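Local atomic coordinates of CobC (Shigella flexneri 2a, PDB entry 6NRU), a protein that probably removes the phosphate from adenosylcobalamin 5'-phosphate, in the assembly of the nucleotide loop of vitamin B12, and from alpha-ribazole 5'-phosphate. Residues L6-R10 and L45-F50; L52-L58 and H77-N83; V131-I135 and L158-L163. One frame throughout, in Å; residues are numbered along the deposited sequence.

Interaction 1 (L6-R10 and L45-F50); sequences LWLIR and LDDVSF. With SO4 (sulfate ion), chain N.
An edge-to-face aromatic pair, Phe50 against Trp7, fastens the loop that follows helix 32-44 to strand 5-10, an inner strand of the mixed sheet in this histidine phosphatase fold. The phenyl edge stands on the five-membered ring of the indole, with centroids 5.0 Å apart and planes at 81°. Its leading atom, Phe50 CE1, lies 3.5 Å from Trp7 CG. The same indole face takes Val48 farther along: CG1 sits over the six-membered ring, 3.7 Å from its centroid, in a CH-pi contact. That methyl is anti to the backbone N (chi1 177°), which turns the other branch, CG2, to the far end of the indole. Leu45 lies alongside, its CD2 reaching Trp7 CE3 at 4.0 Å, while its CD1 meets Ile9 CD1 tip to tip at 3.7 Å. A type I turn from Leu45 to Val48 brings both aliphatic side chains round to the strand. Trp7 NE1 is satisfied outside the pair, by Asn146 OD1. At the strand's end the extended Arg10 chain carries its guanidinium to a sulfate that Asn17 and Arg60 also bind, consistent with a phosphate site; the bond from Arg10 is modelled very short, and its length is doubtful. Between loop and strand everything rests on carbon contacts and ring faces, so shape and burial, rather than polar pairing, set how the two fit.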
loop_
_atom_site.group_PDB
_atom_site.type_symbol
_atom_site.label_atom_id
_atom_site.label_comp_id
_atom_site.label_asym_id
_atom_site.label_seq_id
_atom_site.Cartn_x
_atom_site.Cartn_y
_atom_site.Cartn_z
ATOM N N LEU A 6 -6.667 -9.553 -7.279
ATOM C CA LEU A 6 -6.087 -8.905 -6.110
ATOM C C LEU A 6 -7.007 -7.774 -5.675
ATOM O O LEU A 6 -7.255 -6.840 -6.446
ATOM C CB LEU A 6 -4.689 -8.372 -6.420
ATOM C CG LEU A 6 -3.790 -9.320 -7.216
ATOM C CD1 LEU A 6 -2.462 -8.659 -7.530
ATOM C CD2 LEU A 6 -3.579 -10.622 -6.454
ATOM N N TRP A 7 -7.528 -7.870 -4.458
ATOM C CA TRP A 7 -8.310 -6.793 -3.869
ATOM C C TRP A 7 -7.362 -5.910 -3.069
ATOM O O TRP A 7 -6.757 -6.368 -2.094
ATOM C CB TRP A 7 -9.426 -7.348 -2.986
ATOM C CG TRP A 7 -10.337 -8.306 -3.702
ATOM C CD1 TRP A 7 -10.069 -9.604 -4.033
ATOM C CD2 TRP A 7 -11.664 -8.039 -4.178
ATOM N NE1 TRP A 7 -11.143 -10.159 -4.683
ATOM C CE2 TRP A 7 -12.137 -9.220 -4.783
ATOM C CE3 TRP A 7 -12.497 -6.916 -4.150
ATOM C CZ2 TRP A 7 -13.406 -9.310 -5.358
ATOM C CZ3 TRP A 7 -13.756 -7.008 -4.719
ATOM C CH2 TRP A 7 -14.197 -8.196 -5.315
ATOM N N LEU A 8 -7.216 -4.659 -3.491
ATOM C CA LEU A 8 -6.233 -3.750 -2.919
ATOM C C LEU A 8 -6.909 -2.808 -1.934
ATOM O O LEU A 8 -7.911 -2.167 -2.267
ATOM C CB LEU A 8 -5.532 -2.953 -4.020
ATOM C CG LEU A 8 -5.067 -3.778 -5.223
ATOM C CD1 LEU A 8 -4.404 -2.900 -6.272
ATOM C CD2 LEU A 8 -4.123 -4.887 -4.778
ATOM N N ILE A 9 -6.356 -2.724 -0.726
ATOM C CA ILE A 9 -6.832 -1.804 0.302
ATOM C C ILE A 9 -5.624 -1.098 0.900
ATOM O O ILE A 9 -4.705 -1.752 1.406
ATOM C CB ILE A 9 -7.628 -2.521 1.404
ATOM C CG1 ILE A 9 -8.999 -2.952 0.885
ATOM C CG2 ILE A 9 -7.776 -1.620 2.626
ATOM C CD1 ILE A 9 -9.909 -3.498 1.968
ATOM N N ARG A 10 -5.622 0.229 0.835
ATOM C CA ARG A 10 -4.644 1.037 1.543
ATOM C C ARG A 10 -5.156 1.307 2.950
ATOM O O ARG A 10 -6.358 1.495 3.157
ATOM C CB ARG A 10 -4.394 2.350 0.796
ATOM C CG ARG A 10 -3.554 3.376 1.540
ATOM C CD ARG A 10 -3.654 4.726 0.847
ATOM N NE ARG A 10 -2.935 5.791 1.540
ATOM C CZ ARG A 10 -2.992 7.070 1.183
ATOM N NH1 ARG A 10 -3.733 7.436 0.147
ATOM N NH2 ARG A 10 -2.311 7.984 1.860
ATOM N N LEU A 45 -17.040 -5.167 1.812
ATOM C CA LEU A 45 -16.526 -6.399 1.229
ATOM C C LEU A 45 -16.861 -7.608 2.098
ATOM O O LEU A 45 -16.105 -8.584 2.141
ATOM C CB LEU A 45 -15.022 -6.303 1.013
ATOM C CG LEU A 45 -14.569 -5.024 0.306
ATOM C CD1 LEU A 45 -13.224 -4.536 0.836
ATOM C CD2 LEU A 45 -14.526 -5.240 -1.196
ATOM N N ASP A 46 -17.986 -7.551 2.812
ATOM C CA ASP A 46 -18.376 -8.668 3.664
ATOM C C ASP A 46 -18.706 -9.904 2.837
ATOM O O ASP A 46 -18.356 -11.027 3.220
ATOM C CB ASP A 46 -19.566 -8.262 4.533
ATOM C CG ASP A 46 -19.658 -9.075 5.806
ATOM O OD1 ASP A 46 -18.632 -9.647 6.229
ATOM O OD2 ASP A 46 -20.759 -9.142 6.383
ATOM N N ASP A 47 -19.366 -9.717 1.697
ATOM C CA ASP A 47 -19.804 -10.823 0.857
ATOM C C ASP A 47 -18.780 -11.213 -0.201
ATOM O O ASP A 47 -19.097 -12.012 -1.088
ATOM C CB ASP A 47 -21.135 -10.479 0.188
ATOM C CG ASP A 47 -22.283 -10.449 1.172
ATOM O OD1 ASP A 47 -22.027 -10.597 2.385
ATOM O OD2 ASP A 47 -23.441 -10.288 0.733
ATOM N N VAL A 48 -17.572 -10.669 -0.135
ATOM C CA VAL A 48 -16.489 -11.077 -1.020
ATOM C C VAL A 48 -15.733 -12.214 -0.345
ATOM O O VAL A 48 -15.143 -12.032 0.726
ATOM C CB VAL A 48 -15.553 -9.904 -1.341
ATOM C CG1 VAL A 48 -14.392 -10.381 -2.194
ATOM C CG2 VAL A 48 -16.321 -8.793 -2.045
ATOM N N SER A 49 -15.753 -13.389 -0.970
ATOM C CA SER A 49 -15.182 -14.598 -0.379
ATOM C C SER A 49 -13.687 -14.634 -0.667
ATOM O O SER A 49 -13.230 -15.206 -1.658
ATOM C CB SER A 49 -15.880 -15.839 -0.918
ATOM O OG SER A 49 -16.159 -15.700 -2.300
ATOM N N PHE A 50 -12.913 -14.015 0.219
ATOM C CA PHE A 50 -11.466 -14.104 0.128
ATOM C C PHE A 50 -10.989 -15.490 0.548
ATOM O O PHE A 50 -11.637 -16.187 1.335
ATOM C CB PHE A 50 -10.799 -13.047 1.010
ATOM C CG PHE A 50 -11.246 -11.640 0.725
ATOM C CD1 PHE A 50 -10.708 -10.928 -0.332
ATOM C CD2 PHE A 50 -12.196 -11.027 1.527
ATOM C CE1 PHE A 50 -11.114 -9.635 -0.589
ATOM C CE2 PHE A 50 -12.605 -9.732 1.275
ATOM C CZ PHE A 50 -12.063 -9.035 0.216
HETATM S S SO4 N . 0.974 7.502 3.646
HETATM O O1 SO4 N . 2.171 7.374 2.820
HETATM O O2 SO4 N . 1.024 8.764 4.379
HETATM O O3 SO4 N . -0.211 7.480 2.795
HETATM O O4 SO4 N . 0.908 6.391 4.590
#

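Interaction 2 (L52-L58 and H77-N83); sequences LVLCSEL and HIIPELN
The imidazole of His77 carries Leu52 on one face: CD1 stands 3.8 Å from the ring centroid in a CH-pi contact, the leucine crossing the histidine side chain at about a right angle. Leu54 instead runs beside His77 in the same direction, with CD2 at 3.5 Å from His77 CB. At the other end of the pairing the flat groups are the Asn83 amide and the Glu57 carboxylate, their planes 51° apart. Asn83 OD1 accepts the N-H of Glu57 in the plane of its carbonyl, N to OD1 2.7 Å, and Asn83 ND2 donates back to Glu57 OE1 at 2.9 Å. This second bond keeps to the amide plane but reaches the carboxylate from above its own, 56° out. Glu57 runs extended beyond CG (chi2 -177°), which brings its carboxylate to Asn83 ND2 and Pro80, and the amide's rotation is fixed by using both its ends. Between these groups runs the parallel pairing of the beta-alpha-beta unit made by strand 52-55, helix 59-69 and strand 76-78: three backbone hydrogen bonds, from His77 N to Val53 O, Cys55 N to His77 O and Ile79 N to Cys55 O, the last 2.8 Å. Beyond it, Leu82 places CD1 at 3.9 Å from Leu54 CB, on the side where Phe134 packs. Ser56 CB leans on Leu82 O, while Ser56 OG takes a hydrogen bond with His152 NE2 and a weak one from Leu58 N.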
loop_
_atom_site.group_PDB
_atom_site.type_symbol
_atom_site.label_atom_id
_atom_site.label_comp_id
_atom_site.label_asym_id
_atom_site.label_seq_id
_atom_site.Cartn_x
_atom_site.Cartn_y
_atom_site.Cartn_z
ATOM N N LEU A 52 -7.278 -15.602 0.827
ATOM C CA LEU A 52 -5.918 -15.271 1.221
ATOM C C LEU A 52 -5.852 -13.787 1.551
ATOM O O LEU A 52 -6.503 -12.973 0.893
ATOM C CB LEU A 52 -4.917 -15.616 0.113
ATOM C CG LEU A 52 -3.438 -15.485 0.482
ATOM C CD1 LEU A 52 -3.082 -16.420 1.636
ATOM C CD2 LEU A 52 -2.564 -15.760 -0.726
ATOM N N VAL A 53 -5.072 -13.443 2.572
ATOM C CA VAL A 53 -4.828 -12.054 2.943
ATOM C C VAL A 53 -3.322 -11.854 3.044
ATOM O O VAL A 53 -2.647 -12.565 3.797
ATOM C CB VAL A 53 -5.510 -11.669 4.267
ATOM C CG1 VAL A 53 -5.152 -10.239 4.639
ATOM C CG2 VAL A 53 -7.020 -11.834 4.160
ATOM N N LEU A 54 -2.798 -10.902 2.282
ATOM C CA LEU A 54 -1.397 -10.512 2.346
ATOM C C LEU A 54 -1.322 -9.087 2.870
ATOM O O LEU A 54 -1.998 -8.193 2.349
ATOM C CB LEU A 54 -0.731 -10.615 0.974
ATOM C CG LEU A 54 -0.998 -11.899 0.186
ATOM C CD1 LEU A 54 -0.350 -11.831 -1.186
ATOM C CD2 LEU A 54 -0.502 -13.113 0.952
ATOM N N CYS A 55 -0.508 -8.876 3.897
ATOM C CA CYS A 55 -0.485 -7.615 4.619
ATOM C C CYS A 55 0.953 -7.173 4.849
ATOM O O CYS A 55 1.865 -7.998 4.957
ATOM C CB CYS A 55 -1.223 -7.748 5.959
ATOM S SG CYS A 55 -1.389 -6.229 6.899
ATOM N N SER A 56 1.150 -5.862 4.913
ATOM C CA SER A 56 2.465 -5.340 5.242
ATOM C C SER A 56 2.749 -5.534 6.729
ATOM O O SER A 56 1.845 -5.769 7.536
ATOM C CB SER A 56 2.569 -3.863 4.865
ATOM O OG SER A 56 2.356 -3.031 5.989
ATOM N N GLU A 57 4.033 -5.441 7.085
ATOM C CA GLU A 57 4.431 -5.623 8.479
ATOM C C GLU A 57 3.948 -4.480 9.361
ATOM O O GLU A 57 3.664 -4.695 10.546
ATOM C CB GLU A 57 5.951 -5.739 8.591
ATOM C CG GLU A 57 6.572 -6.876 7.813
ATOM C CD GLU A 57 8.066 -6.974 8.043
ATOM O OE1 GLU A 57 8.701 -5.930 8.309
ATOM O OE2 GLU A 57 8.607 -8.095 7.969
ATOM N N LEU A 58 3.859 -3.269 8.812
ATOM C CA LEU A 58 3.578 -2.093 9.624
ATOM C C LEU A 58 2.190 -2.186 10.243
ATOM O O LEU A 58 1.220 -2.571 9.585
ATOM C CB LEU A 58 3.713 -0.829 8.779
ATOM C CG LEU A 58 5.039 -0.712 8.022
ATOM C CD1 LEU A 58 5.140 0.631 7.338
ATOM C CD2 LEU A 58 6.214 -0.921 8.961
ATOM N N HIS A 77 -0.959 -13.552 5.680
ATOM C CA HIS A 77 0.482 -13.569 5.477
ATOM C C HIS A 77 1.024 -12.159 5.655
ATOM O O HIS A 77 0.477 -11.203 5.098
ATOM C CB HIS A 77 0.845 -14.088 4.086
ATOM C CG HIS A 77 0.431 -15.503 3.827
ATOM N ND1 HIS A 77 1.119 -16.329 2.965
ATOM C CD2 HIS A 77 -0.605 -16.235 4.302
ATOM C CE1 HIS A 77 0.529 -17.511 2.926
ATOM N NE2 HIS A 77 -0.520 -17.480 3.728
ATOM N N ILE A 78 2.097 -12.030 6.425
ATOM C CA ILE A 78 2.774 -10.755 6.616
ATOM C C ILE A 78 3.946 -10.714 5.647
ATOM O O ILE A 78 4.945 -11.417 5.832
ATOM C CB ILE A 78 3.236 -10.570 8.067
ATOM C CG1 ILE A 78 2.053 -10.719 9.021
ATOM C CG2 ILE A 78 3.864 -9.208 8.246
ATOM C CD1 ILE A 78 0.990 -9.661 8.830
ATOM N N ILE A 79 3.826 -9.896 4.605
ATOM C CA ILE A 79 4.825 -9.817 3.542
ATOM C C ILE A 79 5.645 -8.550 3.762
ATOM O O ILE A 79 5.090 -7.441 3.672
ATOM C CB ILE A 79 4.167 -9.824 2.156
ATOM C CG1 ILE A 79 3.225 -11.021 2.025
ATOM C CG2 ILE A 79 5.218 -9.855 1.059
ATOM C CD1 ILE A 79 3.911 -12.356 2.218
ATOM N N PRO A 80 6.946 -8.653 4.054
ATOM C CA PRO A 80 7.759 -7.439 4.225
ATOM C C PRO A 80 7.936 -6.650 2.942
ATOM O O PRO A 80 8.245 -5.453 3.010
ATOM C CB PRO A 80 9.108 -7.978 4.731
ATOM C CG PRO A 80 8.860 -9.415 5.099
ATOM C CD PRO A 80 7.743 -9.878 4.228
ATOM N N GLU A 81 7.762 -7.282 1.779
ATOM C CA GLU A 81 7.820 -6.561 0.514
ATOM C C GLU A 81 6.695 -5.546 0.389
ATOM O O GLU A 81 6.850 -4.555 -0.332
ATOM C CB GLU A 81 7.770 -7.544 -0.658
ATOM C CG GLU A 81 9.094 -8.239 -0.962
ATOM C CD GLU A 81 9.438 -9.325 0.044
ATOM O OE1 GLU A 81 8.555 -9.697 0.847
ATOM O OE2 GLU A 81 10.595 -9.801 0.035
ATOM N N LEU A 82 5.577 -5.764 1.082
ATOM C CA LEU A 82 4.444 -4.848 1.067
ATOM C C LEU A 82 4.634 -3.651 1.987
ATOM O O LEU A 82 3.734 -2.807 2.070
ATOM C CB LEU A 82 3.161 -5.591 1.454
ATOM C CG LEU A 82 2.639 -6.622 0.449
ATOM C CD1 LEU A 82 1.475 -7.415 1.020
ATOM C CD2 LEU A 82 2.237 -5.945 -0.852
ATOM N N ASN A 83 5.772 -3.553 2.670
ATOM C CA ASN A 83 6.002 -2.467 3.608
ATOM C C ASN A 83 6.130 -1.129 2.894
ATOM O O ASN A 83 6.539 -1.052 1.733
ATOM C CB ASN A 83 7.272 -2.714 4.419
ATOM C CG ASN A 83 7.110 -3.817 5.426
ATOM O OD1 ASN A 83 5.998 -4.277 5.680
ATOM N ND2 ASN A 83 8.218 -4.250 6.015
#

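Interaction 3 (V131-I135 and L158-L163); sequences VERFI and LLIARL. With EDO (1,2-ethanediol), chain Q.
Arg162, whose guanidinium lies across from Glu132, gives its NH1 to two acceptors: O1 of an ethanediol, 3.1 Å from NH1, and the backbone O of Met166. Arg162 NH2 adds a weak bond to that same O1, so two nitrogens hold one hydroxyl oxygen of a molecule that probably came from the crystallisation liquor. The partner across the helices is engaged differently. Glu132 OE2 stands 3.6 Å from Arg162 NE, a salt bridge by charge alone, since the oxygen stands off the guanidinium plane, away from the N-H directions. The carboxylate and guanidinium planes are 35° apart. Both chains are folded to get there, Glu132 by a bend at chi2, Arg162 by bends at chi2 and chi3.

Beneath this pair the contact is aliphatic, and it joins two helices that lie on the same side of the sheet. The axes of the segments in helix 124-136 and helix 153-163 approach to 10.3 Å and cross at -59°. Ile135 is central: its CD1 meets Arg162 CB at 3.5 Å, its CG1 lies 3.6 Å from Leu159 CD1, and its CG2 branch touches Leu163 CD2 more loosely. Leu159 and Ile135 overlap flank to flank, running opposite ways, and the same Leu159 CD1 comes up in plane to the edge of the Phe134 ring, 3.9 Å from Phe134 CD2. With CG anti to the backbone N (chi1 175°), Phe134 holds that ring out across its helix axis, where it also touches Ile79. One turn earlier, Val131 CB faces Leu158 CD2 at 4.2 Å. Leu159 and Leu163 continue down onto Leu8 and Leu6 of strand 5-10.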
loop_
_atom_site.group_PDB
_atom_site.type_symbol
_atom_site.label_atom_id
_atom_site.label_comp_id
_atom_site.label_asym_id
_atom_site.label_seq_id
_atom_site.Cartn_x
_atom_site.Cartn_y
_atom_site.Cartn_z
ATOM N N VAL A 131 8.937 -4.426 -4.598
ATOM C CA VAL A 131 7.623 -4.670 -5.184
ATOM C C VAL A 131 7.739 -5.592 -6.391
ATOM O O VAL A 131 6.869 -6.439 -6.631
ATOM C CB VAL A 131 6.956 -3.329 -5.543
ATOM C CG1 VAL A 131 5.686 -3.552 -6.350
ATOM C CG2 VAL A 131 6.665 -2.536 -4.275
ATOM N N GLU A 132 8.818 -5.454 -7.162
ATOM C CA GLU A 132 9.043 -6.359 -8.282
ATOM C C GLU A 132 9.194 -7.800 -7.807
ATOM O O GLU A 132 8.688 -8.728 -8.448
ATOM C CB GLU A 132 10.273 -5.914 -9.070
ATOM C CG GLU A 132 9.970 -4.875 -10.132
ATOM C CD GLU A 132 9.411 -5.495 -11.399
ATOM O OE1 GLU A 132 10.214 -5.931 -12.254
ATOM O OE2 GLU A 132 8.170 -5.555 -11.537
ATOM N N ARG A 133 9.886 -8.008 -6.683
ATOM C CA ARG A 133 10.016 -9.357 -6.143
ATOM C C ARG A 133 8.668 -9.896 -5.690
ATOM O O ARG A 133 8.378 -11.086 -5.862
ATOM C CB ARG A 133 11.013 -9.372 -4.984
ATOM C CG ARG A 133 12.421 -8.961 -5.377
ATOM C CD ARG A 133 13.473 -9.784 -4.653
ATOM N NE ARG A 133 14.799 -9.581 -5.227
ATOM C CZ ARG A 133 15.396 -10.438 -6.048
ATOM N NH1 ARG A 133 14.784 -11.563 -6.394
ATOM N NH2 ARG A 133 16.604 -10.172 -6.524
ATOM N N PHE A 134 7.831 -9.036 -5.108
ATOM C CA PHE A 134 6.492 -9.464 -4.727
ATOM C C PHE A 134 5.683 -9.871 -5.949
ATOM O O PHE A 134 4.952 -10.868 -5.916
ATOM C CB PHE A 134 5.781 -8.352 -3.961
ATOM C CG PHE A 134 4.352 -8.664 -3.642
ATOM C CD1 PHE A 134 4.035 -9.510 -2.590
ATOM C CD2 PHE A 134 3.323 -8.122 -4.393
ATOM C CE1 PHE A 134 2.720 -9.807 -2.291
ATOM C CE2 PHE A 134 2.005 -8.414 -4.101
ATOM C CZ PHE A 134 1.703 -9.257 -3.048
ATOM N N ILE A 135 5.806 -9.112 -7.040
ATOM C CA ILE A 135 5.110 -9.460 -8.275
ATOM C C ILE A 135 5.575 -10.818 -8.783
ATOM O O ILE A 135 4.761 -11.660 -9.182
ATOM C CB ILE A 135 5.315 -8.357 -9.330
ATOM C CG1 ILE A 135 4.556 -7.090 -8.935
ATOM C CG2 ILE A 135 4.863 -8.827 -10.703
ATOM C CD1 ILE A 135 4.724 -5.961 -9.917
ATOM N N LEU A 158 2.332 1.555 -7.197
ATOM C CA LEU A 158 3.387 0.979 -8.022
ATOM C C LEU A 158 3.057 -0.449 -8.432
ATOM O O LEU A 158 3.457 -0.892 -9.516
ATOM C CB LEU A 158 4.719 1.026 -7.278
ATOM C CG LEU A 158 5.916 0.437 -8.021
ATOM C CD1 LEU A 158 6.090 1.133 -9.355
ATOM C CD2 LEU A 158 7.172 0.553 -7.180
ATOM N N LEU A 159 2.335 -1.183 -7.584
ATOM C CA LEU A 159 1.901 -2.523 -7.962
ATOM C C LEU A 159 1.002 -2.469 -9.187
ATOM O O LEU A 159 1.189 -3.230 -10.142
ATOM C CB LEU A 159 1.182 -3.195 -6.792
ATOM C CG LEU A 159 0.713 -4.630 -7.038
ATOM C CD1 LEU A 159 1.885 -5.587 -6.989
ATOM C CD2 LEU A 159 -0.347 -5.030 -6.030
ATOM N N ILE A 160 0.025 -1.560 -9.180
ATOM C CA ILE A 160 -0.849 -1.397 -10.337
ATOM C C ILE A 160 -0.027 -1.079 -11.579
ATOM O O ILE A 160 -0.179 -1.720 -12.624
ATOM C CB ILE A 160 -1.901 -0.306 -10.071
ATOM C CG1 ILE A 160 -2.806 -0.700 -8.904
ATOM C CG2 ILE A 160 -2.732 -0.055 -11.320
ATOM C CD1 ILE A 160 -3.765 0.394 -8.486
ATOM N N ALA A 161 0.874 -0.097 -11.471
ATOM C CA ALA A 161 1.620 0.365 -12.638
ATOM C C ALA A 161 2.482 -0.742 -13.230
ATOM O O ALA A 161 2.522 -0.919 -14.452
ATOM C CB ALA A 161 2.481 1.574 -12.270
ATOM N N ARG A 162 3.180 -1.503 -12.385
ATOM C CA ARG A 162 4.064 -2.538 -12.913
ATOM C C ARG A 162 3.281 -3.724 -13.467
ATOM O O ARG A 162 3.722 -4.354 -14.438
ATOM C CB ARG A 162 5.040 -3.001 -11.833
ATOM C CG ARG A 162 6.026 -1.938 -11.391
ATOM C CD ARG A 162 6.815 -1.391 -12.567
ATOM N NE ARG A 162 7.760 -2.363 -13.108
ATOM C CZ ARG A 162 7.709 -2.855 -14.343
ATOM N NH1 ARG A 162 6.749 -2.472 -15.175
ATOM N NH2 ARG A 162 8.618 -3.736 -14.745
ATOM N N LEU A 163 2.124 -4.037 -12.877
ATOM C CA LEU A 163 1.347 -5.185 -13.333
ATOM C C LEU A 163 0.827 -4.979 -14.751
ATOM O O LEU A 163 0.799 -5.924 -15.547
ATOM C CB LEU A 163 0.188 -5.453 -12.376
ATOM C CG LEU A 163 0.524 -6.223 -11.099
ATOM C CD1 LEU A 163 -0.692 -6.305 -10.188
ATOM C CD2 LEU A 163 1.051 -7.610 -11.425
HETATM C C1 EDO Q . 7.551 -5.226 -18.219
HETATM O O1 EDO Q . 6.710 -4.956 -17.091
HETATM C C2 EDO Q . 9.013 -4.996 -17.850
HETATM O O2 EDO Q . 9.266 -3.589 -17.729
#

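Overall arrangement
The three contacts are layered about one sheet. Interaction 1 joins the loop 45-50 to one face of strand 5-10, and interaction 3 joins two helices over the other, where Leu8 CD1 meets Ile160 CG1 at 3.8 Å. Interaction 2, its centre about 14 Å from that of interaction 3, lies along the sheet's edge and meets interaction 3 where Leu54 CD1 is 3.8 Å from Phe134 CZ. The segments 45-50 and 52-58 adjoin in sequence. The probable catalytic residues lie close by: side chains of Ile9 and Ser56 are about 6 and 7 Å from that of His11, and the side chain of Leu58 is about 4 Å from that of Glu84.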